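Local coordinates for DltD domain-containing protein (Beauveria bassiana, PDB 7D78) that is a polyketide thioesterase of probable alpha/beta hydrolase fold that is thought to act as a cyclase, closing polyketide chains into medium-ring lactones, at residues N232-L236 with Q237-K241; Y85-R88 with S89-D92; A111-V114 with T115-S119; N99-P103 with L104-E108. All blocks are in the same frame, centred on the assembly; numbering follows the deposited sequence. Where two conformers were deposited one is given.

Contact 1 (N232-L236 with Q237-K241)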
loop_
_atom_site.group_PDB
_atom_site.type_symbol
_atom_site.label_atom_id
_atom_site.label_comp_id
_atom_site.label_asym_id
_atom_site.label_seq_id
_atom_site.Cartn_x
_atom_site.Cartn_y
_atom_site.Cartn_z
ATOM N N ASN A 232 15.992 15.566 10.500
ATOM C CA ASN A 232 15.249 14.978 11.619
ATOM C C ASN A 232 13.775 15.391 11.554
ATOM O O ASN A 232 13.206 15.992 12.467
ATOM C CB ASN A 232 15.891 15.366 12.946
ATOM C CG ASN A 232 15.251 14.667 14.131
ATOM O OD1 ASN A 232 14.653 13.602 13.992
ATOM N ND2 ASN A 232 15.382 15.265 15.310
ATOM N N LYS A 233 13.154 15.052 10.427
ATOM C CA LYS A 233 11.756 15.384 10.197
ATOM C C LYS A 233 11.188 14.381 9.209
ATOM O O LYS A 233 11.923 13.840 8.383
ATOM C CB LYS A 233 11.589 16.813 9.653
ATOM C CG LYS A 233 12.339 17.074 8.332
ATOM C CD LYS A 233 12.105 18.502 7.795
ATOM C CE LYS A 233 12.802 18.704 6.437
ATOM N NZ LYS A 233 12.557 20.059 5.842
ATOM N N ILE A 234 9.874 14.124 9.315
ATOM C CA ILE A 234 9.162 13.328 8.321
ATOM C C ILE A 234 7.918 14.085 7.881
ATOM O O ILE A 234 7.389 14.936 8.601
ATOM C CB ILE A 234 8.759 11.928 8.848
ATOM C CG1 ILE A 234 7.872 12.066 10.107
ATOM C CG2 ILE A 234 9.996 11.076 9.107
ATOM C CD1 ILE A 234 7.173 10.774 10.530
ATOM N N ALA A 235 7.442 13.752 6.685
ATOM C CA ALA A 235 6.118 14.196 6.270
ATOM C C ALA A 235 5.056 13.477 7.094
ATOM O O ALA A 235 5.107 12.252 7.249
ATOM C CB ALA A 235 5.899 13.917 4.783
ATOM N N LEU A 236 4.090 14.236 7.622
ATOM C CA LEU A 236 2.970 13.617 8.328
ATOM C C LEU A 236 2.286 12.535 7.490
ATOM O O LEU A 236 1.814 11.527 8.037
ATOM C CB LEU A 236 1.949 14.689 8.740
ATOM C CG LEU A 236 0.803 14.226 9.652
ATOM C CD1 LEU A 236 1.236 14.207 11.148
ATOM C CD2 LEU A 236 -0.414 15.118 9.455
ATOM N N GLN A 237 2.238 12.711 6.163
ATOM C CA GLN A 237 1.553 11.732 5.317
ATOM C C GLN A 237 2.184 10.349 5.391
ATOM O O GLN A 237 1.557 9.376 4.952
ATOM C CB GLN A 237 1.521 12.209 3.864
ATOM C CG GLN A 237 0.540 13.362 3.621
ATOM C CD GLN A 237 -0.890 13.033 4.065
ATOM O OE1 GLN A 237 -1.361 11.907 3.893
ATOM N NE2 GLN A 237 -1.582 14.024 4.634
ATOM N N THR A 238 3.412 10.244 5.911
ATOM C CA THR A 238 4.011 8.961 6.275
ATOM C C THR A 238 2.998 8.118 7.029
ATOM O O THR A 238 2.847 6.922 6.761
ATOM C CB THR A 238 5.255 9.165 7.148
ATOM O OG1 THR A 238 6.243 9.898 6.418
ATOM C CG2 THR A 238 5.836 7.813 7.626
ATOM N N TYR A 239 2.278 8.752 7.961
ATOM C CA TYR A 239 1.346 8.009 8.796
ATOM C C TYR A 239 0.181 7.450 7.988
ATOM O O TYR A 239 -0.413 6.441 8.381
ATOM C CB TYR A 239 0.851 8.908 9.923
ATOM C CG TYR A 239 1.962 9.379 10.840
ATOM C CD1 TYR A 239 3.073 8.572 11.101
ATOM C CD2 TYR A 239 1.899 10.628 11.448
ATOM C CE1 TYR A 239 4.100 9.014 11.956
ATOM C CE2 TYR A 239 2.902 11.072 12.294
ATOM C CZ TYR A 239 3.990 10.268 12.553
ATOM O OH TYR A 239 4.971 10.740 13.403
ATOM N N GLN A 240 -0.178 8.100 6.876
ATOM C CA GLN A 240 -1.176 7.523 5.980
ATOM C C GLN A 240 -0.655 6.235 5.345
ATOM O O GLN A 240 -1.374 5.229 5.272
ATOM C CB GLN A 240 -1.564 8.541 4.907
ATOM C CG GLN A 240 -2.549 8.009 3.862
ATOM C CD GLN A 240 -3.899 7.665 4.463
ATOM O OE1 GLN A 240 -4.181 6.503 4.799
ATOM N NE2 GLN A 240 -4.736 8.672 4.620
ATOM N N LYS A 241 0.596 6.247 4.877
ATOM C CA LYS A 241 1.186 5.035 4.317
ATOM C C LYS A 241 1.259 3.928 5.361
ATOM O O LYS A 241 1.013 2.757 5.055
ATOM C CB LYS A 241 2.580 5.342 3.761
ATOM C CG LYS A 241 2.643 6.546 2.810
ATOM C CD LYS A 241 1.601 6.408 1.695
ATOM C CE LYS A 241 1.544 7.647 0.804
ATOM N NZ LYS A 241 0.528 7.470 -0.296
#

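Contact 2 (Y85-R88 with S89-D92)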
loop_
_atom_site.group_PDB
_atom_site.type_symbol
_atom_site.label_atom_id
_atom_site.label_comp_id
_atom_site.label_asym_id
_atom_site.label_seq_id
_atom_site.Cartn_x
_atom_site.Cartn_y
_atom_site.Cartn_z
ATOM N N TYR A 85 22.250 2.148 1.296
ATOM C CA TYR A 85 21.662 3.212 0.494
ATOM C C TYR A 85 20.680 4.024 1.328
ATOM O O TYR A 85 20.148 3.557 2.341
ATOM C CB TYR A 85 20.955 2.646 -0.767
ATOM C CG TYR A 85 19.683 1.878 -0.434
ATOM C CD1 TYR A 85 19.738 0.542 -0.056
ATOM C CD2 TYR A 85 18.438 2.506 -0.459
ATOM C CE1 TYR A 85 18.580 -0.162 0.282
ATOM C CE2 TYR A 85 17.279 1.823 -0.117
ATOM C CZ TYR A 85 17.357 0.493 0.250
ATOM O OH TYR A 85 16.209 -0.174 0.571
ATOM N N ASP A 86 20.479 5.271 0.896
ATOM C CA ASP A 86 19.423 6.121 1.434
ATOM C C ASP A 86 18.127 5.823 0.700
ATOM O O ASP A 86 18.072 5.990 -0.527
ATOM C CB ASP A 86 19.772 7.599 1.277
ATOM C CG ASP A 86 20.894 8.047 2.218
ATOM O OD1 ASP A 86 21.030 7.461 3.309
ATOM O OD2 ASP A 86 21.612 9.012 1.878
ATOM N N PRO A 87 17.072 5.386 1.382
ATOM C CA PRO A 87 15.816 5.111 0.674
ATOM C C PRO A 87 15.232 6.376 0.056
ATOM O O PRO A 87 15.654 7.502 0.321
ATOM C CB PRO A 87 14.897 4.542 1.769
ATOM C CG PRO A 87 15.851 4.056 2.859
ATOM C CD PRO A 87 16.979 5.066 2.818
ATOM N N ARG A 88 14.220 6.158 -0.780
ATOM C CA ARG A 88 13.525 7.235 -1.479
ATOM C C ARG A 88 13.141 8.380 -0.543
ATOM O O ARG A 88 12.591 8.156 0.537
ATOM C CB ARG A 88 12.274 6.662 -2.146
ATOM C CG ARG A 88 11.443 7.716 -2.887
ATOM C CD ARG A 88 10.180 7.098 -3.433
ATOM N NE ARG A 88 10.466 6.112 -4.468
ATOM C CZ ARG A 88 10.227 6.304 -5.760
ATOM N NH1 ARG A 88 9.712 7.451 -6.168
ATOM N NH2 ARG A 88 10.506 5.353 -6.639
ATOM N N SER A 89 13.462 9.610 -0.968
ATOM C CA SER A 89 13.143 10.889 -0.325
ATOM C C SER A 89 13.945 11.147 0.945
ATOM O O SER A 89 13.626 12.092 1.683
ATOM C CB SER A 89 11.640 11.026 -0.014
ATOM O OG SER A 89 11.330 10.423 1.227
ATOM N N ILE A 90 14.990 10.353 1.207
ATOM C CA ILE A 90 15.804 10.440 2.412
ATOM C C ILE A 90 17.257 10.696 2.017
ATOM O O ILE A 90 17.751 10.128 1.039
ATOM C CB ILE A 90 15.690 9.138 3.236
ATOM C CG1 ILE A 90 14.253 8.952 3.729
ATOM C CG2 ILE A 90 16.709 9.111 4.376
ATOM C CD1 ILE A 90 13.977 7.581 4.321
ATOM N N GLY A 91 17.934 11.552 2.780
ATOM C CA GLY A 91 19.377 11.667 2.650
ATOM C C GLY A 91 19.767 12.112 1.259
ATOM O O GLY A 91 19.244 13.098 0.728
ATOM N N ASP A 92 20.690 11.363 0.650
ATOM C CA ASP A 92 21.255 11.722 -0.643
ATOM C C ASP A 92 20.350 11.359 -1.816
ATOM O O ASP A 92 20.643 11.761 -2.947
ATOM C CB ASP A 92 22.627 11.038 -0.842
ATOM C CG ASP A 92 23.739 11.639 0.033
ATOM O OD1 ASP A 92 23.603 12.788 0.511
ATOM O OD2 ASP A 92 24.766 10.951 0.228
#

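Contact 3 (A111-V114 with T115-S119)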
loop_
_atom_site.group_PDB
_atom_site.type_symbol
_atom_site.label_atom_id
_atom_site.label_comp_id
_atom_site.label_asym_id
_atom_site.label_seq_id
_atom_site.Cartn_x
_atom_site.Cartn_y
_atom_site.Cartn_z
ATOM N N ALA A 111 13.384 -3.888 -5.511
ATOM C CA ALA A 111 13.479 -4.668 -6.746
ATOM C C ALA A 111 14.389 -3.981 -7.755
ATOM O O ALA A 111 15.212 -4.633 -8.407
ATOM C CB ALA A 111 12.093 -4.891 -7.359
ATOM N N ASP A 112 14.259 -2.658 -7.891
ATOM C CA ASP A 112 15.071 -1.927 -8.855
ATOM C C ASP A 112 16.517 -1.812 -8.386
ATOM O O ASP A 112 17.443 -1.888 -9.200
ATOM C CB ASP A 112 14.456 -0.552 -9.110
ATOM C CG ASP A 112 13.067 -0.654 -9.716
ATOM O OD1 ASP A 112 12.758 -1.733 -10.279
ATOM O OD2 ASP A 112 12.290 0.330 -9.642
ATOM N N ILE A 113 16.732 -1.657 -7.079
ATOM C CA ILE A 113 18.088 -1.709 -6.536
ATOM C C ILE A 113 18.723 -3.071 -6.816
ATOM O O ILE A 113 19.871 -3.160 -7.272
ATOM C CB ILE A 113 18.068 -1.385 -5.036
ATOM C CG1 ILE A 113 17.633 0.065 -4.833
ATOM C CG2 ILE A 113 19.450 -1.661 -4.395
ATOM C CD1 ILE A 113 17.121 0.357 -3.436
ATOM N N VAL A 114 17.977 -4.155 -6.572
ATOM C CA VAL A 114 18.510 -5.490 -6.860
ATOM C C VAL A 114 18.910 -5.597 -8.329
ATOM O O VAL A 114 19.961 -6.155 -8.662
ATOM C CB VAL A 114 17.494 -6.580 -6.464
ATOM C CG1 VAL A 114 17.927 -7.944 -6.996
ATOM C CG2 VAL A 114 17.363 -6.651 -4.945
ATOM N N THR A 115 18.096 -5.044 -9.224
ATOM C CA THR A 115 18.421 -5.089 -10.649
ATOM C C THR A 115 19.765 -4.423 -10.927
ATOM O O THR A 115 20.608 -4.980 -11.643
ATOM C CB THR A 115 17.312 -4.423 -11.470
ATOM O OG1 THR A 115 16.111 -5.190 -11.365
ATOM C CG2 THR A 115 17.713 -4.327 -12.967
ATOM N N HIS A 116 19.991 -3.230 -10.373
ATOM C CA HIS A 116 21.238 -2.550 -10.717
ATOM C C HIS A 116 22.440 -3.171 -10.009
ATOM O O HIS A 116 23.499 -3.329 -10.626
ATOM C CB HIS A 116 21.163 -1.061 -10.404
ATOM C CG HIS A 116 22.411 -0.315 -10.790
ATOM N ND1 HIS A 116 22.838 -0.207 -12.098
ATOM C CD2 HIS A 116 23.334 0.332 -10.038
ATOM C CE1 HIS A 116 23.968 0.482 -12.135
ATOM N NE2 HIS A 116 24.289 0.822 -10.898
ATOM N N ILE A 117 22.307 -3.526 -8.726
ATOM C CA ILE A 117 23.432 -4.131 -8.003
ATOM C C ILE A 117 23.829 -5.460 -8.650
ATOM O O ILE A 117 25.024 -5.783 -8.775
ATOM C CB ILE A 117 23.085 -4.304 -6.507
ATOM C CG1 ILE A 117 22.842 -2.948 -5.822
ATOM C CG2 ILE A 117 24.178 -5.074 -5.779
ATOM C CD1 ILE A 117 24.014 -1.928 -5.953
ATOM N N SER A 118 22.835 -6.255 -9.064
ATOM C CA SER A 118 23.102 -7.522 -9.743
ATOM C C SER A 118 23.858 -7.329 -11.051
ATOM O O SER A 118 24.524 -8.260 -11.518
ATOM C CB SER A 118 21.785 -8.272 -10.023
ATOM O OG SER A 118 21.082 -8.564 -8.824
ATOM N N SER A 119 23.776 -6.147 -11.655
ATOM C CA SER A 119 24.459 -5.910 -12.919
ATOM C C SER A 119 25.928 -5.523 -12.748
ATOM O O SER A 119 26.653 -5.466 -13.747
ATOM C CB SER A 119 23.732 -4.820 -13.719
ATOM O OG SER A 119 24.141 -3.528 -13.293
HETATM O O HOH W 1 13.649 -4.066 -11.267
#

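Contact 4 (N99-P103 with L104-E108)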
loop_
_atom_site.group_PDB
_atom_site.type_symbol
_atom_site.label_atom_id
_atom_site.label_comp_id
_atom_site.label_asym_id
_atom_site.label_seq_id
_atom_site.Cartn_x
_atom_site.Cartn_y
_atom_site.Cartn_z
ATOM N N ASN A 99 11.364 13.030 2.872
ATOM C CA ASN A 99 11.111 12.267 4.098
ATOM C C ASN A 99 9.649 11.862 4.225
ATOM O O ASN A 99 9.062 11.910 5.310
ATOM C CB ASN A 99 11.570 13.044 5.332
ATOM C CG ASN A 99 12.984 13.538 5.184
ATOM O OD1 ASN A 99 13.215 14.642 4.682
ATOM N ND2 ASN A 99 13.954 12.700 5.570
ATOM N N LEU A 100 9.062 11.449 3.106
ATOM C CA LEU A 100 7.759 10.792 3.096
ATOM C C LEU A 100 8.045 9.295 3.027
ATOM O O LEU A 100 8.404 8.771 1.971
ATOM C CB LEU A 100 6.905 11.281 1.930
ATOM C CG LEU A 100 5.563 10.569 1.649
ATOM C CD1 LEU A 100 4.878 10.093 2.903
ATOM C CD2 LEU A 100 4.619 11.487 0.882
ATOM N N ILE A 101 7.879 8.598 4.140
ATOM C CA ILE A 101 8.320 7.209 4.233
ATOM C C ILE A 101 7.153 6.298 3.866
ATOM O O ILE A 101 6.214 6.121 4.648
ATOM C CB ILE A 101 8.878 6.898 5.623
ATOM C CG1 ILE A 101 10.216 7.619 5.801
ATOM C CG2 ILE A 101 9.063 5.402 5.807
ATOM C CD1 ILE A 101 10.587 7.861 7.225
ATOM N N ASP A 102 7.210 5.730 2.660
ATOM C CA ASP A 102 6.193 4.826 2.136
ATOM C C ASP A 102 6.848 3.456 2.094
ATOM O O ASP A 102 7.636 3.174 1.177
ATOM C CB ASP A 102 5.721 5.258 0.744
ATOM C CG ASP A 102 4.588 4.405 0.211
ATOM O OD1 ASP A 102 4.294 3.345 0.792
ATOM O OD2 ASP A 102 3.976 4.814 -0.801
ATOM N N PRO A 103 6.580 2.585 3.068
ATOM C CA PRO A 103 7.299 1.302 3.112
ATOM C C PRO A 103 7.049 0.453 1.887
ATOM O O PRO A 103 7.957 -0.264 1.449
ATOM C CB PRO A 103 6.753 0.639 4.383
ATOM C CG PRO A 103 5.380 1.273 4.553
ATOM C CD PRO A 103 5.560 2.693 4.121
ATOM N N LEU A 104 5.847 0.522 1.304
ATOM C CA LEU A 104 5.585 -0.273 0.105
ATOM C C LEU A 104 6.343 0.268 -1.105
ATOM O O LEU A 104 6.757 -0.510 -1.970
ATOM C CB LEU A 104 4.076 -0.328 -0.174
ATOM C CG LEU A 104 3.239 -1.048 0.899
ATOM C CD1 LEU A 104 1.758 -1.011 0.535
ATOM C CD2 LEU A 104 3.702 -2.491 1.096
ATOM N N GLN A 105 6.545 1.589 -1.188
ATOM C CA GLN A 105 7.389 2.117 -2.258
ATOM C C GLN A 105 8.844 1.730 -2.047
ATOM O O GLN A 105 9.555 1.420 -3.011
ATOM C CB GLN A 105 7.271 3.641 -2.359
ATOM C CG GLN A 105 7.979 4.160 -3.614
ATOM C CD GLN A 105 7.471 3.465 -4.882
ATOM O OE1 GLN A 105 6.291 3.562 -5.215
ATOM N NE2 GLN A 105 8.362 2.755 -5.586
ATOM N N GLN A 106 9.309 1.754 -0.795
ATOM C CA GLN A 106 10.664 1.291 -0.503
ATOM C C GLN A 106 10.833 -0.173 -0.885
ATOM O O GLN A 106 11.888 -0.569 -1.398
ATOM C CB GLN A 106 10.986 1.491 0.983
ATOM C CG GLN A 106 11.254 2.935 1.361
ATOM C CD GLN A 106 11.745 3.076 2.793
ATOM O OE1 GLN A 106 12.204 2.112 3.398
ATOM N NE2 GLN A 106 11.658 4.282 3.335
ATOM N N ALA A 107 9.799 -0.991 -0.653
ATOM C CA ALA A 107 9.856 -2.401 -1.047
ATOM C C ALA A 107 9.996 -2.553 -2.559
ATOM O O ALA A 107 10.807 -3.357 -3.043
ATOM C CB ALA A 107 8.613 -3.141 -0.546
ATOM N N GLU A 108 9.208 -1.798 -3.331
ATOM C CA GLU A 108 9.325 -1.890 -4.786
ATOM C C GLU A 108 10.656 -1.313 -5.271
ATOM O O GLU A 108 11.276 -1.854 -6.202
ATOM C CB GLU A 108 8.150 -1.173 -5.466
ATOM C CG GLU A 108 6.808 -1.874 -5.320
ATOM C CD GLU A 108 5.691 -1.159 -6.071
ATOM O OE1 GLU A 108 5.928 -0.716 -7.205
ATOM O OE2 GLU A 108 4.573 -1.047 -5.523
HETATM O O HOH W 2 10.755 6.424 1.651
#

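Contact 1 (N232-L236 with Q237-K241)
Ala-235 and Thr-238 are the two ends of a type I beta turn that takes the chain from the short strand 234-235 straight into helix 238-244. The turn is closed by Thr-238 N, which donates to Ala-235 O at 2.9 Å. One residue on, Tyr-239 N repeats the step with Leu-236 O at 2.8 Å. The strand is also one half of a small antiparallel pair with strand 190-191, separate from the main sheet of the hydrolase fold.

The threonine is a good example of a side chain reinforcing its own turn. With OG1 of Thr-238 beside its own backbone N (chi1 -62°), the hydroxyl faces back over the turn, and Thr-238 OG1 donates to Ala-235 O at 2.7 Å, in the carbonyl plane. Ala-235 O is thus gripped twice by one residue, while Ile-101 N donates to the same hydroxyl and ties the turn to a neighbouring loop. The amide of Gln-237 bonds Asp-178 on helix 168-183.

Tyr-239 supplies the apolar half. Its ring lies beside the turn and crosses the side chains of Ile-234 and Leu-236 at roughly right angles, meeting each through a terminal methyl. A serine in place of Tyr-239 would probably leave both methyls without their aromatic partner and open a gap beside the turn. Leu-236 CD1 rests 3.7 Å from both CD2 and CE2 of Tyr-239, whereas Ile-234 CD1 reaches the phenol end, 3.8 Å from CZ and 3.6 Å from OH of Tyr-239.

Contact 2 (Y85-R88 with S89-D92)
The carboxylate of Asp-86 reaches across to the backbone of Asp-92, where Asp-86 OD2 accepts from Asp-92 N at 2.8 Å along an almost straight N-H (178°). The donor meets this oxygen on its anti side and somewhat out of the carboxylate plane. With CG set beside the backbone N (chi1 -72°), the acid hangs from the C-terminal region of strand 81-86, part of the central sheet of the alpha/beta hydrolase fold, over the loop that follows.

Asp-92 is turned well out of line with it. The two carboxylate planes stand 68° apart, and OD2 of Asp-86 and OD2 of Asp-92 are 4.1 Å from each other; Asp-92 OD1 accepts from Asn-229 ND2. Between the two acids in sequence, the chain leads off the strand through a type II beta turn closed by Ile-90 N donating to Pro-87 O at 3.1 Å. Over that turn Ile-90 CD1 lies against the proline ring, 4.1 Å from Pro-87 CB. At its corner Ser-89 OG folds back on the preceding carbonyl, Arg-88 O, at 2.7 Å. The guanidinium of Arg-88 forms salt bridges with Asp-109 and Asp-36.

Replacing Asp-86 with an alanine would probably leave Asp-92 N without its acceptor and Lys-64 short of one of its two acids. Lys-64, which lies outside this turn, pairs with OD2 of both aspartates; the shared cation probably offsets their like charges and helps hold the loop against the strand.

Contact 3 (A111-V114 with T115-S119)
Ser-118 lies one turn beyond Val-114 and bonds its carbonyl near the end of helix 103-118, which packs on the central sheet of the alpha/beta hydrolase fold. Ser-118 OG sits beside its own backbone N (chi1 -60°), a conformation that lets it curl back and donate to Val-114 O at 2.7 Å. Ser-118 N gives the regular helical bond to the same oxygen, Val-114 O, at 2.9 Å, the two donors arriving from opposite faces of the carbonyl plane.

On the side toward the sheet, Ile-113 and Ile-117 lie alongside each other and point the same way, with CG2 of Ile-113 at 3.9 Å from CG1 of Ile-117. Both reach Tyr-83 of strand 81-86.

A polar side faces the second subunit. The hydroxyl of Thr-115 likewise lies next to its own N (chi1 -66°), where it bonds Arg-149 of the same chain and a water at 2.7 Å from Thr-115 OG1. This water in turn donates to Asp-112 OD1 at 2.7 Å, and that carboxylate oxygen also forms a salt bridge with Arg-179 of the second subunit. At the last turn, Ser-119 OG donates to His-116 O at 2.8 Å, while Ser-119 N bonds the same carbonyl.

Contact 4 (N99-P103 with L104-E108)
Asp-102 swings its carboxylate forward over Leu-104 and Gln-105, because CG stands opposite the backbone N (chi1 -176°) and next to the carbonyl carbon. OD1 thereby faces two backbone N-H groups at once. Both bonds are weak: Leu-104 N is 3.3 Å from Asp-102 OD1 and poorly aligned, while Gln-105 N, at 3.5 Å from the same oxygen, points at it more squarely. Gln-105 takes the same first torsion (chi1 -171°). CB of Gln-105 lies 3.8 Å from Asp-102 CG, and the bend at chi2 carries the amide off toward Asp-109. The amide plane ends up nearly perpendicular to the carboxylate of Asp-102.

This is an N-cap, with Asp-102 immediately before helix 103-118 and Pro-103, which has no N-H to satisfy, in the first helical position. A carboxylate placed here probably also interacts favourably with the positive end of the helix dipole. The regular helical bonding starts at the cap itself: Gln-106 N donates to Asp-102 O at 3.0 Å, and Ala-107 N follows with Pro-103 O at 2.9 Å.

Gln-106 reaches back in the other direction. Its chain is extended beyond CG, and Gln-106 NE2 donates to a water 2.9 Å away, which makes a weak bond to Leu-100 O. Phe-135 of helix 135-146 packs against Pro-103. Farther along the helix, Glu-108 forms salt bridges with Lys-241 and Arg-179 of the second subunit.

Contacts 2, 4 and 3 follow one path, from strand 81-86 through its loop to the start and then the last turns of helix 103-118. Contact 1 comes much later in the chain but touches contact 4, where Asn-99 O probably accepts from Ala-235 N at 2.8 Å. Contacts 2 and 4 join through Ser-89 O and Asn-99 N, 2.7 Å apart. Contacts 1 and 2 are buried turns, one with an aromatic packed beside it, the other with two acids sharing a lysine. Contact 3 is buried too, isoleucines toward the sheet and a polar side toward the second subunit; contact 4, with its carboxylate cap, is only partly buried. Contacts 1, 3 and 4 reach that subunit through charged side chains; contact 2 does not.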